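Local coordinates for outer surface protein (Bacillus cereus ATCC 14579, PDB 1X7F), which is of unknown function but probably acts as a 6-phospho-N-acetylmuramidase, hydrolysing glycosidic bonds of 6-phosphorylated N-acetylmuramic acid in cell-wall sugars, at residues 57-62 and 201-206; 184-189 and 221-226; 237-240 and 246-249. One frame throughout, in Å; residues are numbered along the deposited sequence.

All three contacts lie in the N-terminal region, whose eight parallel strands and flanking helices form a (beta/alpha)8 barrel. From the N terminus, strand 55-62 is the first to take part, and interaction 1 closes a long loop to strand 201-204, spanning the barrel interior. Interaction 2 opens inside that loop on helix 183-195 and ends beyond it at 221-226, so the two cross. Interaction 3 follows in series, a short closure from helix 231-240 to strand 246-249. The contacts touch one another: Thr222 and His226 link loop 221-226 to Phe203 of strand 201-204 and to His237 of helix 231-240, and Asp246 pairs strand 246-249 with Arg57 of strand 55-62.

Interaction 1 (57-62 and 201-206); sequences RIFTCL and AAFITS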
ATOM      1  N   ARG A  57      -3.169  10.633   7.886  1.00 35.63           N
ATOM      2  CA  ARG A  57      -2.866  11.517   6.773  1.00 36.64           C
ATOM      3  C   ARG A  57      -4.150  11.799   5.987  1.00 36.66           C
ATOM      4  O   ARG A  57      -4.975  10.899   5.794  1.00 36.35           O
ATOM      5  CB  ARG A  57      -1.786  10.871   5.882  1.00 37.15           C
ATOM      6  CG  ARG A  57      -1.420  11.673   4.636  1.00 38.16           C
ATOM      7  CD  ARG A  57      -0.169  11.192   3.913  1.00 36.94           C
ATOM      8  NE  ARG A  57       0.098  12.043   2.757  1.00 37.86           N
ATOM      9  CZ  ARG A  57       1.241  12.084   2.077  1.00 39.19           C
ATOM     10  NH1 ARG A  57       2.282  11.334   2.422  1.00 36.68           N
ATOM     11  NH2 ARG A  57       1.347  12.897   1.041  1.00 37.90           N
ATOM     12  N   ILE A  58      -4.315  13.052   5.560  1.00 36.42           N
ATOM     13  CA  ILE A  58      -5.446  13.465   4.731  1.00 36.97           C
ATOM     14  C   ILE A  58      -4.982  14.146   3.430  1.00 38.10           C
ATOM     15  O   ILE A  58      -4.108  15.023   3.453  1.00 38.03           O
ATOM     16  CB  ILE A  58      -6.400  14.417   5.516  1.00 37.71           C
ATOM     17  CG1 ILE A  58      -7.033  13.701   6.714  1.00 36.43           C
ATOM     18  CG2 ILE A  58      -7.499  14.963   4.592  1.00 36.77           C
ATOM     19  CD1 ILE A  58      -7.993  14.565   7.495  1.00 35.63           C
ATOM     20  N   PHE A  59      -5.568  13.732   2.310  1.00 38.26           N
ATOM     21  CA  PHE A  59      -5.455  14.463   1.051  1.00 39.07           C
ATOM     22  C   PHE A  59      -6.744  15.244   0.809  1.00 39.74           C
ATOM     23  O   PHE A  59      -7.826  14.684   0.763  1.00 39.34           O
ATOM     24  CB  PHE A  59      -5.161  13.527  -0.124  1.00 38.30           C
ATOM     25  CG  PHE A  59      -5.214  14.214  -1.473  1.00 39.52           C
ATOM     26  CD1 PHE A  59      -4.198  15.092  -1.866  1.00 39.90           C
ATOM     27  CD2 PHE A  59      -6.298  14.006  -2.339  1.00 38.85           C
ATOM     28  CE1 PHE A  59      -4.248  15.745  -3.116  1.00 41.71           C
ATOM     29  CE2 PHE A  59      -6.366  14.652  -3.588  1.00 39.62           C
ATOM     30  CZ  PHE A  59      -5.335  15.525  -3.980  1.00 40.01           C
ATOM     31  N   THR A  60      -6.642  16.552   0.689  1.00 42.43           N
ATOM     32  CA  THR A  60      -7.853  17.334   0.465  1.00 45.20           C
ATOM     33  C   THR A  60      -7.753  18.224  -0.757  1.00 45.56           C
ATOM     34  O   THR A  60      -6.684  18.741  -1.092  1.00 45.33           O
ATOM     35  CB  THR A  60      -8.306  18.104   1.721  1.00 45.64           C
ATOM     36  OG1 THR A  60      -9.352  19.009   1.355  1.00 48.29           O
ATOM     37  CG2 THR A  60      -7.210  19.025   2.245  1.00 47.51           C
ATOM     38  N   CYS A  61      -8.899  18.386  -1.405  1.00 46.75           N
ATOM     39  CA  CYS A  61      -8.985  18.955  -2.730  1.00 47.11           C
ATOM     40  C   CYS A  61      -9.926  20.160  -2.779  1.00 47.39           C
ATOM     41  O   CYS A  61     -11.121  20.043  -2.482  1.00 47.05           O
ATOM     42  CB  CYS A  61      -9.485  17.870  -3.667  1.00 47.35           C
ATOM     43  SG  CYS A  61      -9.144  18.158  -5.390  1.00 47.73           S
ATOM     44  N   LEU A  62      -9.377  21.314  -3.148  1.00 47.93           N
ATOM     45  CA  LEU A  62     -10.173  22.523  -3.321  1.00 49.02           C
ATOM     46  C   LEU A  62     -10.313  22.808  -4.810  1.00 49.00           C
ATOM     47  O   LEU A  62      -9.384  23.307  -5.451  1.00 49.01           O
ATOM     48  CB  LEU A  62      -9.554  23.706  -2.560  1.00 48.77           C
ATOM     49  CG  LEU A  62     -10.186  25.108  -2.624  1.00 49.61           C
ATOM     50  CD1 LEU A  62     -11.691  25.141  -2.280  1.00 50.30           C
ATOM     51  CD2 LEU A  62      -9.408  26.072  -1.725  1.00 49.69           C
ATOM     52  N   ALA A 201       4.086   8.486  -1.538  1.00 34.32           N
ATOM     53  CA  ALA A 201       2.728   8.037  -1.311  1.00 34.03           C
ATOM     54  C   ALA A 201       2.060   7.731  -2.662  1.00 34.27           C
ATOM     55  O   ALA A 201       2.428   8.293  -3.695  1.00 33.35           O
ATOM     56  CB  ALA A 201       1.933   9.115  -0.525  1.00 33.27           C
ATOM     57  N   ALA A 202       1.088   6.825  -2.637  1.00 34.61           N
ATOM     58  CA  ALA A 202       0.247   6.540  -3.798  1.00 35.72           C
ATOM     59  C   ALA A 202      -1.188   6.317  -3.322  1.00 36.01           C
ATOM     60  O   ALA A 202      -1.445   6.155  -2.108  1.00 36.08           O
ATOM     61  CB  ALA A 202       0.761   5.297  -4.569  1.00 34.35           C
ATOM     62  N   PHE A 203      -2.096   6.263  -4.290  1.00 35.74           N
ATOM     63  CA  PHE A 203      -3.533   6.166  -4.040  1.00 36.00           C
ATOM     64  C   PHE A 203      -4.101   4.787  -4.339  1.00 35.86           C
ATOM     65  O   PHE A 203      -3.735   4.139  -5.330  1.00 36.03           O
ATOM     66  CB  PHE A 203      -4.277   7.171  -4.912  1.00 35.21           C
ATOM     67  CG  PHE A 203      -4.163   8.602  -4.447  1.00 37.01           C
ATOM     68  CD1 PHE A 203      -3.322   9.502  -5.109  1.00 36.34           C
ATOM     69  CD2 PHE A 203      -4.925   9.061  -3.372  1.00 33.65           C
ATOM     70  CE1 PHE A 203      -3.260  10.838  -4.710  1.00 34.47           C
ATOM     71  CE2 PHE A 203      -4.859  10.383  -2.968  1.00 33.54           C
ATOM     72  CZ  PHE A 203      -4.020  11.269  -3.635  1.00 35.45           C
ATOM     73  N   ILE A 204      -5.009   4.353  -3.473  1.00 36.22           N
ATOM     74  CA  ILE A 204      -5.809   3.162  -3.711  1.00 34.89           C
ATOM     75  C   ILE A 204      -7.283   3.552  -3.758  1.00 35.24           C
ATOM     76  O   ILE A 204      -7.673   4.643  -3.327  1.00 34.49           O
ATOM     77  CB  ILE A 204      -5.558   2.092  -2.615  1.00 35.98           C
ATOM     78  CG1 ILE A 204      -6.060   2.565  -1.236  1.00 36.23           C
ATOM     79  CG2 ILE A 204      -4.092   1.658  -2.619  1.00 31.95           C
ATOM     80  CD1 ILE A 204      -5.926   1.515  -0.141  1.00 34.58           C
ATOM     81  N   THR A 205      -8.108   2.659  -4.286  1.00 35.57           N
ATOM     82  CA  THR A 205      -9.510   2.969  -4.480  1.00 35.53           C
ATOM     83  C   THR A 205     -10.443   2.086  -3.657  1.00 36.09           C
ATOM     84  O   THR A 205     -10.269   0.861  -3.563  1.00 36.46           O
ATOM     85  CB  THR A 205      -9.858   2.929  -5.977  1.00 35.32           C
ATOM     86  OG1 THR A 205     -11.186   3.434  -6.183  1.00 37.78           O
ATOM     87  CG2 THR A 205      -9.903   1.496  -6.510  1.00 34.66           C
ATOM     88  N   SER A 206     -11.419   2.739  -3.045  1.00 36.22           N
ATOM     89  CA  SER A 206     -12.512   2.078  -2.360  1.00 36.16           C
ATOM     90  C   SER A 206     -13.572   1.618  -3.363  1.00 36.60           C
ATOM     91  O   SER A 206     -13.779   2.245  -4.415  1.00 37.00           O
ATOM     92  CB  SER A 206     -13.112   3.034  -1.333  1.00 35.43           C
ATOM     93  OG  SER A 206     -14.392   2.613  -0.907  1.00 36.24           O
TER
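Phe59 swings its ring away from its own backbone N (CG anti to it, chi1 172°), while Phe203 sets CG opposite its carbonyl carbon (chi1 -75°), and the two rings meet between their strands. The CA atoms of Phe59 and Phe203 are still 9.9 Å apart. The pair is a T-shaped stack: the edge of Phe203 is directed at the face of Phe59, with planes at 74° and ring centroids 5.2 Å apart. CZ leads the approach, standing 3.8 Å from Phe59 CD2 and above the rim rather than the centre of that ring; CE2 of Phe203 follows at 3.9 Å from the same CD2. Two residues earlier on each strand, Arg57 runs extended from CG to NE, which carries its guanidinium across to Ala201. There the methyl lies over one face of the planar group, CB being 3.7 Å from Arg57 NH1. The charge is met elsewhere: NH2 forms a salt bridge with Glu144 and NH1 one with Asp246. These side chains lie in the interior of the (beta/alpha)8 barrel, between strands 55-62 and 201-204, which are separated in the sheet by strands 28-33 and 246-249; Phe203 also has Phe173 as an edge-to-face partner. With no hydrogen bond between 57-62 and 201-206, this contact rests on ring-to-ring and methyl-to-guanidinium packing, while Glu144 and Asp246, the latter shared with Arg199, probably offset much of the charge of the buried Arg57.

Interaction 2 (184-189 and 221-226); sequences DYFIRC and CTLEEH
Leu223 lies across one face of the Phe186 ring, and this is where the contact is tight. Its CD1 sits almost above the ring centre, 4.0 Å from the centroid and 11° off the normal, a CH-pi contact, while CD2 reaches back to the root of the side chain, 3.7 Å from Phe186 CB. With CG anti to the backbone N of Phe186 (chi1 163°), the ring leaves helix 183-195 toward the loop, and both leucine branches spread along it. Thr222 adds less: its methyl CG2 comes obliquely to the ring, 4.0 Å from Phe186 CD1, whereas its OG1 turns to Asn172 O and the backbone N of Phe203. The loose side is polar: Asp184, Arg188 and Glu225 are exposed and make no contact across; Arg188 pairs instead with Asp150. No hydrogen bond links the two segments. On the barrel's outer layer, the contact fastens the helix that precedes strand 201-204 to the loop that follows it. His171 stacks with Phe186, and Leu238 of helix 231-240 and Ile244 also pack on the phenylalanine.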
ATOM      1  N   ASP A 184       5.896  -1.175 -14.468  1.00 35.98           N
ATOM      2  CA  ASP A 184       7.315  -0.817 -14.585  1.00 37.11           C
ATOM      3  C   ASP A 184       7.540   0.701 -14.543  1.00 36.68           C
ATOM      4  O   ASP A 184       8.515   1.160 -13.952  1.00 37.87           O
ATOM      5  CB  ASP A 184       7.959  -1.437 -15.836  1.00 37.63           C
ATOM      6  CG  ASP A 184       8.112  -2.963 -15.740  1.00 40.67           C
ATOM      7  OD1 ASP A 184       8.184  -3.541 -14.621  1.00 43.42           O
ATOM      8  OD2 ASP A 184       8.185  -3.673 -16.767  1.00 45.31           O
ATOM      9  N   TYR A 185       6.648   1.467 -15.173  1.00 35.81           N
ATOM     10  CA  TYR A 185       6.734   2.926 -15.144  1.00 35.69           C
ATOM     11  C   TYR A 185       6.588   3.446 -13.708  1.00 35.30           C
ATOM     12  O   TYR A 185       7.365   4.296 -13.263  1.00 35.60           O
ATOM     13  CB  TYR A 185       5.696   3.566 -16.093  1.00 35.08           C
ATOM     14  CG  TYR A 185       5.677   5.082 -16.077  1.00 34.88           C
ATOM     15  CD1 TYR A 185       6.580   5.818 -16.847  1.00 33.86           C
ATOM     16  CD2 TYR A 185       4.754   5.784 -15.290  1.00 33.53           C
ATOM     17  CE1 TYR A 185       6.569   7.203 -16.838  1.00 32.57           C
ATOM     18  CE2 TYR A 185       4.738   7.178 -15.267  1.00 32.54           C
ATOM     19  CZ  TYR A 185       5.654   7.878 -16.035  1.00 34.19           C
ATOM     20  OH  TYR A 185       5.652   9.254 -16.022  1.00 34.13           O
ATOM     21  N   PHE A 186       5.585   2.925 -12.999  1.00 34.88           N
ATOM     22  CA  PHE A 186       5.297   3.282 -11.607  1.00 33.68           C
ATOM     23  C   PHE A 186       6.496   3.066 -10.677  1.00 34.26           C
ATOM     24  O   PHE A 186       6.748   3.870  -9.771  1.00 34.31           O
ATOM     25  CB  PHE A 186       4.088   2.472 -11.127  1.00 33.36           C
ATOM     26  CG  PHE A 186       3.932   2.418  -9.627  1.00 33.38           C
ATOM     27  CD1 PHE A 186       3.222   3.410  -8.951  1.00 32.53           C
ATOM     28  CD2 PHE A 186       4.489   1.378  -8.894  1.00 35.46           C
ATOM     29  CE1 PHE A 186       3.075   3.368  -7.581  1.00 32.14           C
ATOM     30  CE2 PHE A 186       4.341   1.328  -7.506  1.00 35.26           C
ATOM     31  CZ  PHE A 186       3.632   2.327  -6.855  1.00 35.08           C
ATOM     32  N   ILE A 187       7.220   1.970 -10.903  1.00 34.38           N
ATOM     33  CA  ILE A 187       8.425   1.650 -10.144  1.00 33.78           C
ATOM     34  C   ILE A 187       9.567   2.626 -10.444  1.00 33.88           C
ATOM     35  O   ILE A 187      10.184   3.144  -9.517  1.00 34.76           O
ATOM     36  CB  ILE A 187       8.837   0.169 -10.391  1.00 34.09           C
ATOM     37  CG1 ILE A 187       7.781  -0.810  -9.823  1.00 33.63           C
ATOM     38  CG2 ILE A 187      10.260  -0.119  -9.873  1.00 33.10           C
ATOM     39  CD1 ILE A 187       7.665  -0.883  -8.279  1.00 33.96           C
ATOM     40  N   ARG A 188       9.854   2.875 -11.722  1.00 33.61           N
ATOM     41  CA  ARG A 188      10.869   3.875 -12.097  1.00 35.02           C
ATOM     42  C   ARG A 188      10.614   5.216 -11.393  1.00 35.08           C
ATOM     43  O   ARG A 188      11.529   5.784 -10.798  1.00 36.12           O
ATOM     44  CB  ARG A 188      10.948   4.085 -13.626  1.00 34.14           C
ATOM     45  CG  ARG A 188      11.608   2.940 -14.399  1.00 35.38           C
ATOM     46  CD  ARG A 188      12.007   3.261 -15.856  1.00 35.58           C
ATOM     47  NE  ARG A 188      10.932   3.886 -16.633  1.00 40.96           N
ATOM     48  CZ  ARG A 188       9.980   3.230 -17.312  1.00 44.35           C
ATOM     49  NH1 ARG A 188       9.942   1.899 -17.338  1.00 45.51           N
ATOM     50  NH2 ARG A 188       9.061   3.913 -17.985  1.00 44.35           N
ATOM     51  N   CYS A 189       9.372   5.696 -11.465  1.00 35.19           N
ATOM     52  CA  CYS A 189       8.949   6.940 -10.814  1.00 35.14           C
ATOM     53  C   CYS A 189       9.210   6.924  -9.317  1.00 34.73           C
ATOM     54  O   CYS A 189       9.817   7.847  -8.779  1.00 34.03           O
ATOM     55  CB  CYS A 189       7.454   7.194 -11.034  1.00 35.57           C
ATOM     56  SG  CYS A 189       6.965   7.660 -12.701  1.00 35.34           S
ATOM     57  N   CYS A 221      -7.295   5.272  -8.119  1.00 36.09           N
ATOM     58  CA  CYS A 221      -6.044   4.644  -7.700  1.00 35.08           C
ATOM     59  C   CYS A 221      -4.933   5.088  -8.634  1.00 34.78           C
ATOM     60  O   CYS A 221      -5.197   5.654  -9.700  1.00 34.04           O
ATOM     61  CB  CYS A 221      -6.173   3.114  -7.721  1.00 35.32           C
ATOM     62  SG  CYS A 221      -6.796   2.501  -9.300  1.00 37.47           S
ATOM     63  N   THR A 222      -3.694   4.840  -8.219  1.00 34.90           N
ATOM     64  CA  THR A 222      -2.511   5.188  -9.004  1.00 34.89           C
ATOM     65  C   THR A 222      -2.165   4.132 -10.061  1.00 35.04           C
ATOM     66  O   THR A 222      -2.001   4.457 -11.241  1.00 36.16           O
ATOM     67  CB  THR A 222      -1.310   5.377  -8.069  1.00 35.35           C
ATOM     68  OG1 THR A 222      -1.514   6.539  -7.252  1.00 34.67           O
ATOM     69  CG2 THR A 222      -0.049   5.691  -8.883  1.00 34.53           C
ATOM     70  N   LEU A 223      -2.024   2.881  -9.626  1.00 34.47           N
ATOM     71  CA  LEU A 223      -1.731   1.771 -10.541  1.00 35.91           C
ATOM     72  C   LEU A 223      -3.018   1.339 -11.214  1.00 35.81           C
ATOM     73  O   LEU A 223      -4.043   1.132 -10.537  1.00 36.42           O
ATOM     74  CB  LEU A 223      -1.127   0.570  -9.786  1.00 34.24           C
ATOM     75  CG  LEU A 223       0.383   0.610  -9.545  1.00 36.71           C
ATOM     76  CD1 LEU A 223       0.788  -0.281  -8.349  1.00 34.21           C
ATOM     77  CD2 LEU A 223       1.193   0.252 -10.815  1.00 30.99           C
ATOM     78  N   GLU A 224      -2.973   1.172 -12.530  1.00 35.90           N
ATOM     79  CA  GLU A 224      -4.163   0.699 -13.235  1.00 36.17           C
ATOM     80  C   GLU A 224      -4.604  -0.670 -12.724  1.00 36.15           C
ATOM     81  O   GLU A 224      -5.804  -0.916 -12.576  1.00 37.20           O
ATOM     82  CB  GLU A 224      -3.959   0.680 -14.766  1.00 36.49           C
ATOM     83  CG  GLU A 224      -5.213   0.314 -15.551  1.00 32.68           C
ATOM     84  CD  GLU A 224      -6.404   1.194 -15.194  1.00 37.50           C
ATOM     85  OE1 GLU A 224      -6.198   2.395 -14.917  1.00 37.31           O
ATOM     86  OE2 GLU A 224      -7.562   0.701 -15.206  1.00 35.90           O
ATOM     87  N   GLU A 225      -3.638  -1.536 -12.415  1.00 36.51           N
ATOM     88  CA  GLU A 225      -3.933  -2.935 -12.041  1.00 36.42           C
ATOM     89  C   GLU A 225      -4.699  -3.055 -10.726  1.00 37.08           C
ATOM     90  O   GLU A 225      -5.252  -4.120 -10.414  1.00 38.15           O
ATOM     91  CB  GLU A 225      -2.644  -3.774 -11.995  1.00 36.26           C
ATOM     92  CG  GLU A 225      -1.636  -3.299 -10.940  1.00 34.77           C
ATOM     93  CD  GLU A 225      -0.248  -3.836 -11.213  1.00 36.23           C
ATOM     94  OE1 GLU A 225       0.393  -3.391 -12.203  1.00 37.50           O
ATOM     95  OE2 GLU A 225       0.208  -4.701 -10.437  1.00 36.38           O
ATOM     96  N   HIS A 226      -4.745  -1.957  -9.972  1.00 37.04           N
ATOM     97  CA  HIS A 226      -5.416  -1.912  -8.682  1.00 35.72           C
ATOM     98  C   HIS A 226      -6.899  -1.561  -8.779  1.00 36.22           C
ATOM     99  O   HIS A 226      -7.626  -1.721  -7.800  1.00 35.87           O
ATOM    100  CB  HIS A 226      -4.726  -0.900  -7.766  1.00 35.53           C
ATOM    101  CG  HIS A 226      -3.435  -1.382  -7.184  1.00 35.97           C
ATOM    102  ND1 HIS A 226      -2.637  -0.582  -6.392  1.00 36.42           N
ATOM    103  CD2 HIS A 226      -2.811  -2.584  -7.255  1.00 33.95           C
ATOM    104  CE1 HIS A 226      -1.578  -1.265  -6.005  1.00 33.47           C
ATOM    105  NE2 HIS A 226      -1.660  -2.486  -6.513  1.00 34.53           N
TER

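Interaction 3 (237-240 and 246-249); sequences HLWA and DVII
One methyl of Val247 carries this contact: CG2 lies over the indole of Trp239 and also meets Leu238. The valine rotamer (chi1 171°) puts CG1 anti to the backbone N and CG2 anti to the carbonyl carbon, so that CG2 is the branch facing the helix. Trp239 likewise holds CG anti to its carbonyl carbon, and a chi2 of -40° turns a face of the ring system to the methyl. CG2 makes a CH-pi contact with the five-membered ring, 3.7 Å from its centroid and 22° off the normal. It leans toward the ring's rim, where it is 3.5 Å from Trp239 NE1 and equally near CE2; CB of Val247 follows at 4.0 Å from CZ2. The N-H of the indole is used by Asp245 O, a bond that should help fix the rotation of the ring. Leu238 has an extended chi2, and its CB and CD1 each lie about 4.0 Å from Val247 CG2. The contact thus joins helix 231-240 on the outside of the (beta/alpha)8 barrel to the eighth strand, 246-249, by apolar and CH-pi packing, with no hydrogen bond between the two segments. That strand lies between 28-33 and 201-204 in the sheet: Leu29 of the first touches both Trp239 and Val247, and Ile204 of the second touches both Leu238 and Val247.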
ATOM      1  N   HIS A 237       0.049  -4.463  -1.749  1.00 34.93           N
ATOM      2  CA  HIS A 237       0.921  -4.379  -2.899  1.00 34.73           C
ATOM      3  C   HIS A 237       1.854  -3.157  -2.845  1.00 34.80           C
ATOM      4  O   HIS A 237       3.075  -3.309  -2.955  1.00 36.49           O
ATOM      5  CB  HIS A 237       0.108  -4.428  -4.189  1.00 34.59           C
ATOM      6  CG  HIS A 237       0.948  -4.494  -5.424  1.00 33.00           C
ATOM      7  ND1 HIS A 237       0.457  -4.182  -6.672  1.00 34.11           N
ATOM      8  CD2 HIS A 237       2.244  -4.838  -5.604  1.00 29.16           C
ATOM      9  CE1 HIS A 237       1.412  -4.330  -7.570  1.00 30.46           C
ATOM     10  NE2 HIS A 237       2.506  -4.726  -6.946  1.00 29.75           N
ATOM     11  N   LEU A 238       1.288  -1.972  -2.652  1.00 33.92           N
ATOM     12  CA  LEU A 238       2.081  -0.733  -2.544  1.00 34.68           C
ATOM     13  C   LEU A 238       3.222  -0.803  -1.509  1.00 34.34           C
ATOM     14  O   LEU A 238       4.356  -0.403  -1.796  1.00 35.17           O
ATOM     15  CB  LEU A 238       1.168   0.469  -2.265  1.00 33.76           C
ATOM     16  CG  LEU A 238       0.176   0.856  -3.372  1.00 35.18           C
ATOM     17  CD1 LEU A 238      -0.640   2.063  -2.964  1.00 33.50           C
ATOM     18  CD2 LEU A 238       0.894   1.126  -4.678  1.00 34.26           C
ATOM     19  N   TRP A 239       2.918  -1.316  -0.323  1.00 33.43           N
ATOM     20  CA  TRP A 239       3.916  -1.480   0.723  1.00 34.42           C
ATOM     21  C   TRP A 239       4.924  -2.572   0.403  1.00 34.68           C
ATOM     22  O   TRP A 239       6.095  -2.440   0.757  1.00 35.10           O
ATOM     23  CB  TRP A 239       3.275  -1.735   2.098  1.00 34.46           C
ATOM     24  CG  TRP A 239       2.646  -0.513   2.740  1.00 35.10           C
ATOM     25  CD1 TRP A 239       3.142   0.766   2.748  1.00 34.73           C
ATOM     26  CD2 TRP A 239       1.440  -0.476   3.522  1.00 36.68           C
ATOM     27  NE1 TRP A 239       2.301   1.596   3.452  1.00 36.59           N
ATOM     28  CE2 TRP A 239       1.251   0.862   3.942  1.00 36.53           C
ATOM     29  CE3 TRP A 239       0.489  -1.440   3.906  1.00 36.60           C
ATOM     30  CZ2 TRP A 239       0.150   1.264   4.710  1.00 34.98           C
ATOM     31  CZ3 TRP A 239      -0.603  -1.038   4.674  1.00 35.95           C
ATOM     32  CH2 TRP A 239      -0.769   0.307   5.046  1.00 34.79           C
ATOM     33  N   ALA A 240       4.487  -3.642  -0.265  1.00 34.53           N
ATOM     34  CA  ALA A 240       5.408  -4.735  -0.643  1.00 34.15           C
ATOM     35  C   ALA A 240       6.459  -4.344  -1.691  1.00 34.01           C
ATOM     36  O   ALA A 240       7.483  -5.001  -1.794  1.00 34.28           O
ATOM     37  CB  ALA A 240       4.633  -6.001  -1.098  1.00 33.35           C
ATOM     38  N   ASP A 246       3.349   5.894   2.233  1.00 35.44           N
ATOM     39  CA  ASP A 246       1.979   6.211   2.638  1.00 35.28           C
ATOM     40  C   ASP A 246       0.943   5.711   1.634  1.00 35.50           C
ATOM     41  O   ASP A 246       1.108   5.866   0.423  1.00 35.96           O
ATOM     42  CB  ASP A 246       1.828   7.729   2.885  1.00 34.70           C
ATOM     43  CG  ASP A 246       2.713   8.232   4.020  1.00 35.11           C
ATOM     44  OD1 ASP A 246       3.382   7.401   4.681  1.00 37.91           O
ATOM     45  OD2 ASP A 246       2.804   9.435   4.348  1.00 34.75           O
ATOM     46  N   VAL A 247      -0.126   5.108   2.147  1.00 35.54           N
ATOM     47  CA  VAL A 247      -1.189   4.590   1.293  1.00 35.77           C
ATOM     48  C   VAL A 247      -2.458   5.412   1.550  1.00 36.15           C
ATOM     49  O   VAL A 247      -2.952   5.468   2.673  1.00 35.88           O
ATOM     50  CB  VAL A 247      -1.394   3.052   1.500  1.00 36.07           C
ATOM     51  CG1 VAL A 247      -2.639   2.551   0.782  1.00 35.95           C
ATOM     52  CG2 VAL A 247      -0.165   2.280   1.026  1.00 36.03           C
ATOM     53  N   ILE A 248      -2.958   6.078   0.507  1.00 36.41           N
ATOM     54  CA  ILE A 248      -4.099   6.989   0.646  1.00 36.06           C
ATOM     55  C   ILE A 248      -5.274   6.491  -0.184  1.00 36.46           C
ATOM     56  O   ILE A 248      -5.115   6.209  -1.365  1.00 37.45           O
ATOM     57  CB  ILE A 248      -3.713   8.459   0.221  1.00 35.49           C
ATOM     58  CG1 ILE A 248      -2.424   8.920   0.922  1.00 35.98           C
ATOM     59  CG2 ILE A 248      -4.851   9.428   0.525  1.00 32.67           C
ATOM     60  CD1 ILE A 248      -1.781  10.184   0.318  1.00 36.15           C
ATOM     61  N   ILE A 249      -6.454   6.383   0.429  1.00 36.75           N
ATOM     62  CA  ILE A 249      -7.690   6.138  -0.331  1.00 35.97           C
ATOM     63  C   ILE A 249      -8.071   7.406  -1.103  1.00 36.07           C
ATOM     64  O   ILE A 249      -8.287   8.459  -0.499  1.00 35.72           O
ATOM     65  CB  ILE A 249      -8.848   5.713   0.611  1.00 36.16           C
ATOM     66  CG1 ILE A 249      -8.374   4.612   1.573  1.00 36.04           C
ATOM     67  CG2 ILE A 249     -10.094   5.316  -0.214  1.00 33.27           C
ATOM     68  CD1 ILE A 249      -9.368   4.229   2.627  1.00 34.45           C
TER